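Local coordinates for ferric-siderophore receptor protein (Streptomyces coelicolor, PDB 2X4L), which probably binds iron-loaded siderophores at the outer face of the cell membrane and hands them on for import, at residues D266-T271 with R296-I301; A50-A55 with G70-K75; I145-R150 with L218-E223. All blocks are in the same frame, centred on the assembly; numbering follows the deposited sequence.

Contact 1 of 3, residues D266-T271 with R296-I301; sequences DDRAST and RSPEPI
OD1 of D266 is gripped twice by R268 and also lies against the ring of P298, 3.3 Å from its CD. The backbone N of R268 reaches OD1 of D266 from above the carboxylate plane at 3.1 Å, closing an Asx turn. NE of R268 takes the syn lone pair of D266 OD1 at 2.9 Å. NH2 of R268 bonds OD2 of D266 at 2.8 Å. This side-on pair lies in the guanidinium plane. NH1 of R268 meets OE2 of E299 at 2.7 Å, on its anti lone pair. The R268 guanidinium and E299 carboxylate planes are 63° apart. The bend at chi3 (-60°) sets the guanidinium between the two acids, with P298 CB over one face. With an alanine in place of R268, E299 and D266 would probably lose the cation they share, though W126 would still hold OE1 and S205 OD2. OG of S297 donates to OD2 of D267 at 2.6 Å. Water 1 ties OD1 of D267 to N of E299. These loops leave parallel strands 262-266 and 293-296. E299 reaches W126, in a loop after strand 113-118 of the other sheet, as fits the cleft between the lobes in this family.

Contact 2 of 3, residues A50-A55 with G70-K75; sequences AFTGVA and GPTTTK
This is a small buried contact between two loop-side ends of neighbouring parallel strands. Strand 48-51 turns into helix 52-60 here, and strand 67-69 runs out into the loop that starts at G70. T52 carries most of it. OG1 of T52 donates to OG1 of T72 at 2.8 Å. OG1 of T72 in turn donates to O of G70 at 2.7 Å. The second bond comes from well above the carbonyl plane, 54° out of it. The two hydroxyls thus form a short chain of bonds from T52 through T72 to G70. With OG1 of T52 beside its own backbone N (chi1 -61°), the methyl CG2 is left to face the carbonyl O of P71 at 3.4 Å. That oxygen is buried and has no hydrogen-bonding partner in the model. F51, at the N-cap position, adds the aromatic part. CE1 of F51 comes obliquely to CA of G70 at 3.9 Å and to CD of P71 at 4.1 Å. A side chain on G70 would run into that ring atom, and the backbone angles of G70 also call for glycine. W126 meets the F51 ring edge-to-face, and N96 bonds the backbone N of T72. Strand 48-51, helix 52-60 and strand 67-69 form a beta-alpha-beta crossover, with strand 113-118 beside 48-51 on the side away from 67-69.

Contact 3 of 3, residues I145-R150 with L218-E223; sequences ISVFDR and LSVDLE
V220 lays its CG1 methyl against V147 and R150. CG1 of V220 is 3.9 Å from CB of V147. CG of R150, whose chain runs alongside, is 3.8 Å from CG1 of V220. The R150 chain starts with CG between its backbone N and carbonyl carbon (chi1 63°), then bends at chi3. NE thereby returns to the backbone O of F148. The guanidinium has OG of S146 over one face, toward its rim, and that OG accepts from the N of F148 in an ST turn. Backbone groups do much of the joining. N of D149 bonds O of L218 at 3.2 Å, nearly straight at 173° but from above the carbonyl plane. CA of V220 makes a CH...O contact with O of R150 at 3.2 Å. Water 2 bridges O of V147 and N of V220, which satisfies this helix-start amide. CD2 of L218 touches CE1 of F148 at 3.7 Å, while CB of D149 sits over one face of that ring. OD1 of D149 is 3.6 Å from OE2 of E223, with the carboxylates almost perpendicular. OE2 of E223 accepts from N of L218 at 2.8 Å, through its anti lone pair, and this N-H may ease the repulsion between the two acids. The contact ties the loop after edge strand 142-146 of the parallel sheet to the start of helix 220-227. P155 of helix 153-165 packs on V147 and R150. Helix 220-227 goes with the mixed sheet, its D221 in a salt bridge with R296, so the contact probably spans both lobes.

In the fold
Contact 2 is core: every residue that touches is buried. Contacts 1 and 3 are partly buried. Contacts 2 and 3 both reach the five-stranded parallel sheet, yet their nearest atoms stay about 6 Å apart. Contact 1 stands between them and touches both. It starts at the ends of two strands of the mixed sheet and continues in the loops after them. E299 packs on F51 of contact 2, and R296 forms a salt bridge with D221 of contact 3. The chemistry follows the place. Contact 1 is led by ion pairs, and contact 2 by a hydroxyl chain and an aromatic ring. Contact 3 combines backbone bonds, a water bridge and small apolar patches, with two acids close together.

Contact 1 of 3, residues D266-T271 with R296-I301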
# COMPACT_ATOMS: atom_id res chain seq x y z
N ASP A 266 2.48 1.58 -10.30
CA ASP A 266 1.98 0.55 -9.40
C ASP A 266 2.91 -0.69 -9.47
O ASP A 266 3.18 -1.24 -10.56
CB ASP A 266 0.59 0.16 -9.92
CG ASP A 266 -0.27 -0.64 -8.93
OD1 ASP A 266 0.23 -1.29 -8.03
OD2 ASP A 266 -1.49 -0.56 -9.20
N ASP A 267 3.29 -1.14 -8.29
CA ASP A 267 4.18 -2.26 -8.13
C ASP A 267 3.51 -3.62 -7.83
O ASP A 267 4.22 -4.65 -7.67
CB ASP A 267 5.17 -1.94 -7.04
CG ASP A 267 4.54 -1.69 -5.69
OD1 ASP A 267 3.34 -1.73 -5.50
OD2 ASP A 267 5.40 -1.51 -4.71
N ARG A 268 2.17 -3.66 -7.80
CA ARG A 268 1.55 -4.88 -7.27
C ARG A 268 1.45 -6.03 -8.23
O ARG A 268 1.51 -5.82 -9.46
CB ARG A 268 0.15 -4.48 -6.75
CG ARG A 268 0.24 -3.58 -5.49
CD ARG A 268 -1.13 -3.07 -5.05
NE ARG A 268 -1.73 -2.27 -6.15
CZ ARG A 268 -3.01 -2.24 -6.36
NH1 ARG A 268 -3.89 -2.77 -5.47
NH2 ARG A 268 -3.42 -1.62 -7.47
N ALA A 269 1.22 -7.24 -7.69
CA ALA A 269 1.17 -8.48 -8.47
C ALA A 269 0.21 -8.49 -9.63
O ALA A 269 0.47 -9.19 -10.63
CB ALA A 269 0.80 -9.65 -7.49
N SER A 270 -0.86 -7.81 -9.50
CA SER A 270 -1.86 -7.91 -10.57
C SER A 270 -1.58 -6.94 -11.75
O SER A 270 -2.41 -6.86 -12.66
CB SER A 270 -3.21 -7.53 -9.91
OG SER A 270 -3.07 -6.34 -9.03
N THR A 271 -0.51 -6.17 -11.66
CA THR A 271 -0.30 -5.07 -12.59
C THR A 271 1.01 -5.28 -13.39
O THR A 271 1.92 -5.97 -12.95
CB THR A 271 -0.18 -3.72 -11.83
OG1 THR A 271 1.07 -3.63 -11.16
CG2 THR A 271 -1.28 -3.62 -10.78
N ARG A 296 5.58 3.01 -7.57
CA ARG A 296 4.67 3.48 -6.60
C ARG A 296 4.12 2.24 -5.86
O ARG A 296 3.83 1.25 -6.55
CB ARG A 296 3.45 4.15 -7.25
CG ARG A 296 2.41 4.62 -6.18
CD ARG A 296 1.09 5.16 -6.80
NE ARG A 296 0.18 5.38 -5.70
CZ ARG A 296 -1.15 5.36 -5.83
NH1 ARG A 296 -1.73 5.10 -7.04
NH2 ARG A 296 -1.89 5.44 -4.70
N SER A 297 3.90 2.35 -4.53
CA SER A 297 3.19 1.28 -3.81
C SER A 297 1.80 1.79 -3.43
O SER A 297 1.64 2.47 -2.40
CB SER A 297 4.00 0.92 -2.56
OG SER A 297 5.21 0.33 -2.92
N PRO A 298 0.75 1.51 -4.26
CA PRO A 298 -0.57 2.04 -3.90
C PRO A 298 -1.13 1.38 -2.64
O PRO A 298 -2.06 1.88 -2.09
CB PRO A 298 -1.47 1.72 -5.13
CG PRO A 298 -0.42 1.49 -6.23
CD PRO A 298 0.74 0.76 -5.52
N GLU A 299 -0.53 0.26 -2.23
CA GLU A 299 -0.85 -0.36 -0.90
C GLU A 299 0.43 -0.32 -0.06
O GLU A 299 1.13 -1.34 0.07
CB GLU A 299 -1.29 -1.80 -1.05
CG GLU A 299 -2.64 -1.85 -1.81
CD GLU A 299 -3.23 -3.24 -1.81
OE1 GLU A 299 -3.29 -3.89 -0.75
OE2 GLU A 299 -3.60 -3.72 -2.93
N PRO A 300 0.81 0.82 0.49
CA PRO A 300 1.99 0.85 1.38
C PRO A 300 1.82 -0.20 2.45
O PRO A 300 0.70 -0.48 2.95
CB PRO A 300 1.93 2.26 2.02
CG PRO A 300 1.24 3.08 0.92
CD PRO A 300 0.15 2.16 0.39
N ILE A 301 2.95 -0.81 2.82
CA ILE A 301 3.02 -1.66 4.01
C ILE A 301 3.18 -0.67 5.14
O ILE A 301 4.10 0.15 5.19
CB ILE A 301 4.25 -2.56 3.94
CG1 ILE A 301 4.14 -3.55 2.75
CG2 ILE A 301 4.47 -3.24 5.28
CD1 ILE A 301 5.53 -4.20 2.39
O HOH W 1 1.69 -1.51 -3.22

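Contact 2 of 3, residues A50-A55 with G70-K75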
# COMPACT_ATOMS: atom_id res chain seq x y z
N ALA A 50 -3.66 -12.17 8.97
CA ALA A 50 -3.72 -10.82 8.40
C ALA A 50 -3.58 -10.80 6.88
O ALA A 50 -2.90 -11.66 6.29
CB ALA A 50 -2.57 -9.99 9.02
N PHE A 51 -4.10 -9.76 6.25
CA PHE A 51 -3.80 -9.49 4.87
C PHE A 51 -2.25 -9.43 4.79
O PHE A 51 -1.60 -8.89 5.69
CB PHE A 51 -4.41 -8.14 4.49
CG PHE A 51 -4.03 -7.73 3.09
CD1 PHE A 51 -4.54 -8.45 2.02
CD2 PHE A 51 -3.25 -6.61 2.87
CE1 PHE A 51 -4.17 -8.13 0.72
CE2 PHE A 51 -2.89 -6.28 1.56
CZ PHE A 51 -3.36 -7.04 0.47
N THR A 52 -1.72 -9.98 3.68
CA THR A 52 -0.26 -10.07 3.60
C THR A 52 0.41 -8.73 3.94
O THR A 52 1.40 -8.71 4.66
CB THR A 52 0.12 -10.54 2.23
OG1 THR A 52 -0.49 -11.83 2.09
CG2 THR A 52 1.67 -10.68 2.14
N GLY A 53 -0.08 -7.61 3.37
CA GLY A 53 0.61 -6.31 3.59
C GLY A 53 0.54 -5.88 5.04
O GLY A 53 1.45 -5.14 5.49
N VAL A 54 -0.52 -6.24 5.74
CA VAL A 54 -0.63 -5.94 7.18
C VAL A 54 0.30 -6.85 7.99
O VAL A 54 1.09 -6.40 8.87
CB VAL A 54 -2.09 -6.10 7.66
CG1 VAL A 54 -2.17 -6.01 9.21
CG2 VAL A 54 -2.92 -4.98 7.01
N ALA A 55 0.38 -8.15 7.61
CA ALA A 55 1.40 -9.04 8.28
C ALA A 55 2.80 -8.48 8.06
O ALA A 55 3.64 -8.54 8.98
CB ALA A 55 1.30 -10.43 7.67
N GLY A 70 -3.42 -12.81 0.52
CA GLY A 70 -3.08 -11.69 -0.38
C GLY A 70 -1.90 -12.13 -1.21
O GLY A 70 -1.39 -13.23 -1.10
N PRO A 71 -1.46 -11.23 -2.10
CA PRO A 71 -0.27 -11.52 -2.88
C PRO A 71 0.90 -11.75 -1.94
O PRO A 71 1.31 -10.84 -1.25
CB PRO A 71 -0.07 -10.22 -3.72
CG PRO A 71 -1.40 -9.58 -3.72
CD PRO A 71 -1.97 -9.86 -2.32
N THR A 72 1.44 -13.00 -1.93
CA THR A 72 2.43 -13.38 -0.93
C THR A 72 3.73 -13.86 -1.53
O THR A 72 4.80 -13.48 -1.05
CB THR A 72 1.84 -14.42 0.02
OG1 THR A 72 0.62 -13.90 0.60
CG2 THR A 72 2.86 -14.61 1.21
N THR A 73 3.62 -14.76 -2.56
CA THR A 73 4.83 -15.16 -3.27
C THR A 73 4.61 -14.94 -4.75
O THR A 73 3.47 -14.86 -5.25
CB THR A 73 5.20 -16.61 -3.07
OG1 THR A 73 4.11 -17.46 -3.51
CG2 THR A 73 5.56 -16.87 -1.60
N THR A 74 5.71 -14.80 -5.43
CA THR A 74 5.72 -14.71 -6.90
C THR A 74 5.83 -16.12 -7.47
O THR A 74 6.06 -17.15 -6.77
CB THR A 74 6.90 -13.86 -7.38
OG1 THR A 74 8.06 -14.71 -7.27
CG2 THR A 74 7.01 -12.56 -6.60
N LYS A 75 5.74 -16.21 -8.79
CA LYS A 75 5.85 -17.52 -9.44
C LYS A 75 7.21 -18.21 -9.32
O LYS A 75 7.34 -19.46 -9.53
CB LYS A 75 5.46 -17.40 -10.90
CG LYS A 75 4.02 -16.86 -10.96
CD LYS A 75 3.38 -17.43 -12.16
CE LYS A 75 2.48 -16.44 -12.86
NZ LYS A 75 2.38 -17.18 -14.12

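Contact 3 of 3, residues I145-R150 with L218-E223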
# COMPACT_ATOMS: atom_id res chain seq x y z
N ILE A 145 -7.81 -1.33 9.52
CA ILE A 145 -7.07 -0.11 9.50
C ILE A 145 -7.35 0.62 8.21
O ILE A 145 -7.21 0.07 7.12
CB ILE A 145 -5.59 -0.31 9.66
CG1 ILE A 145 -5.26 -1.08 10.99
CG2 ILE A 145 -4.84 1.06 9.64
CD1 ILE A 145 -5.72 -0.29 12.26
N SER A 146 -7.91 1.81 8.32
CA SER A 146 -8.35 2.55 7.11
C SER A 146 -7.22 3.24 6.37
O SER A 146 -6.36 3.89 6.92
CB SER A 146 -9.41 3.62 7.44
OG SER A 146 -9.79 4.24 6.16
N VAL A 147 -7.22 2.96 5.07
CA VAL A 147 -6.33 3.61 4.11
C VAL A 147 -7.17 4.32 3.01
O VAL A 147 -6.76 4.31 1.79
CB VAL A 147 -5.31 2.63 3.50
CG1 VAL A 147 -4.36 2.13 4.55
CG2 VAL A 147 -6.02 1.42 2.83
N PHE A 148 -8.27 4.91 3.45
CA PHE A 148 -9.21 5.67 2.57
C PHE A 148 -9.17 7.16 2.91
O PHE A 148 -9.49 7.51 4.05
CB PHE A 148 -10.67 5.14 2.74
CG PHE A 148 -11.67 5.85 1.86
CD1 PHE A 148 -11.53 6.02 0.45
CD2 PHE A 148 -12.82 6.35 2.45
CE1 PHE A 148 -12.50 6.69 -0.28
CE2 PHE A 148 -13.76 7.03 1.73
CZ PHE A 148 -13.62 7.22 0.37
N ASP A 149 -8.85 8.02 1.93
CA ASP A 149 -9.28 9.45 2.07
C ASP A 149 -8.62 10.06 3.31
O ASP A 149 -9.26 10.74 4.16
CB ASP A 149 -10.81 9.57 2.11
CG ASP A 149 -11.30 10.96 1.72
OD1 ASP A 149 -10.56 11.81 1.22
OD2 ASP A 149 -12.53 11.22 2.00
N ARG A 150 -7.32 9.84 3.42
CA ARG A 150 -6.52 10.41 4.50
C ARG A 150 -5.03 10.33 4.12
O ARG A 150 -4.70 9.65 3.15
CB ARG A 150 -6.74 9.68 5.82
CG ARG A 150 -6.30 8.20 5.75
CD ARG A 150 -6.91 7.30 6.88
NE ARG A 150 -8.35 7.35 6.85
CZ ARG A 150 -9.09 7.09 7.95
NH1 ARG A 150 -8.52 6.78 9.10
NH2 ARG A 150 -10.42 7.15 7.87
N LEU A 218 -7.80 10.45 -2.17
CA LEU A 218 -8.28 9.11 -1.86
C LEU A 218 -7.18 8.12 -1.50
O LEU A 218 -7.42 7.14 -0.79
CB LEU A 218 -9.11 8.56 -3.03
CG LEU A 218 -10.46 9.23 -3.27
CD1 LEU A 218 -11.40 8.30 -4.02
CD2 LEU A 218 -11.08 9.70 -1.96
N SER A 219 -5.97 8.33 -2.02
CA SER A 219 -4.87 7.42 -1.75
C SER A 219 -4.04 7.94 -0.59
O SER A 219 -3.79 9.14 -0.50
CB SER A 219 -3.99 7.26 -3.00
OG SER A 219 -4.68 6.56 -4.02
N VAL A 220 -3.61 7.05 0.31
CA VAL A 220 -2.85 7.55 1.50
C VAL A 220 -1.48 8.04 1.14
O VAL A 220 -0.96 9.02 1.73
CB VAL A 220 -2.83 6.50 2.66
CG1 VAL A 220 -4.30 6.37 3.12
CG2 VAL A 220 -2.20 5.23 2.25
N ASP A 221 -0.81 7.36 0.22
CA ASP A 221 0.53 7.77 -0.20
C ASP A 221 0.48 9.09 -0.94
O ASP A 221 1.21 10.04 -0.59
CB ASP A 221 1.30 6.67 -0.94
CG ASP A 221 0.60 6.25 -2.24
OD1 ASP A 221 -0.66 6.27 -2.30
OD2 ASP A 221 1.38 5.89 -3.16
N LEU A 222 -0.34 9.14 -1.98
CA LEU A 222 -0.39 10.34 -2.82
C LEU A 222 -0.85 11.54 -2.06
O LEU A 222 -0.36 12.62 -2.30
CB LEU A 222 -1.21 10.11 -4.10
CG LEU A 222 -0.81 8.90 -4.91
CD1 LEU A 222 -1.72 8.84 -6.17
CD2 LEU A 222 0.68 8.97 -5.29
N GLU A 223 -1.84 11.39 -1.14
CA GLU A 223 -2.32 12.56 -0.39
C GLU A 223 -1.18 13.08 0.46
O GLU A 223 -1.01 14.34 0.60
CB GLU A 223 -3.52 12.18 0.53
CG GLU A 223 -4.81 12.10 -0.25
CD GLU A 223 -6.00 12.19 0.67
OE1 GLU A 223 -5.82 12.70 1.86
OE2 GLU A 223 -7.13 11.80 0.24
O HOH W 2 -4.74 4.37 -0.00
O HOH W 3 -8.26 13.45 2.92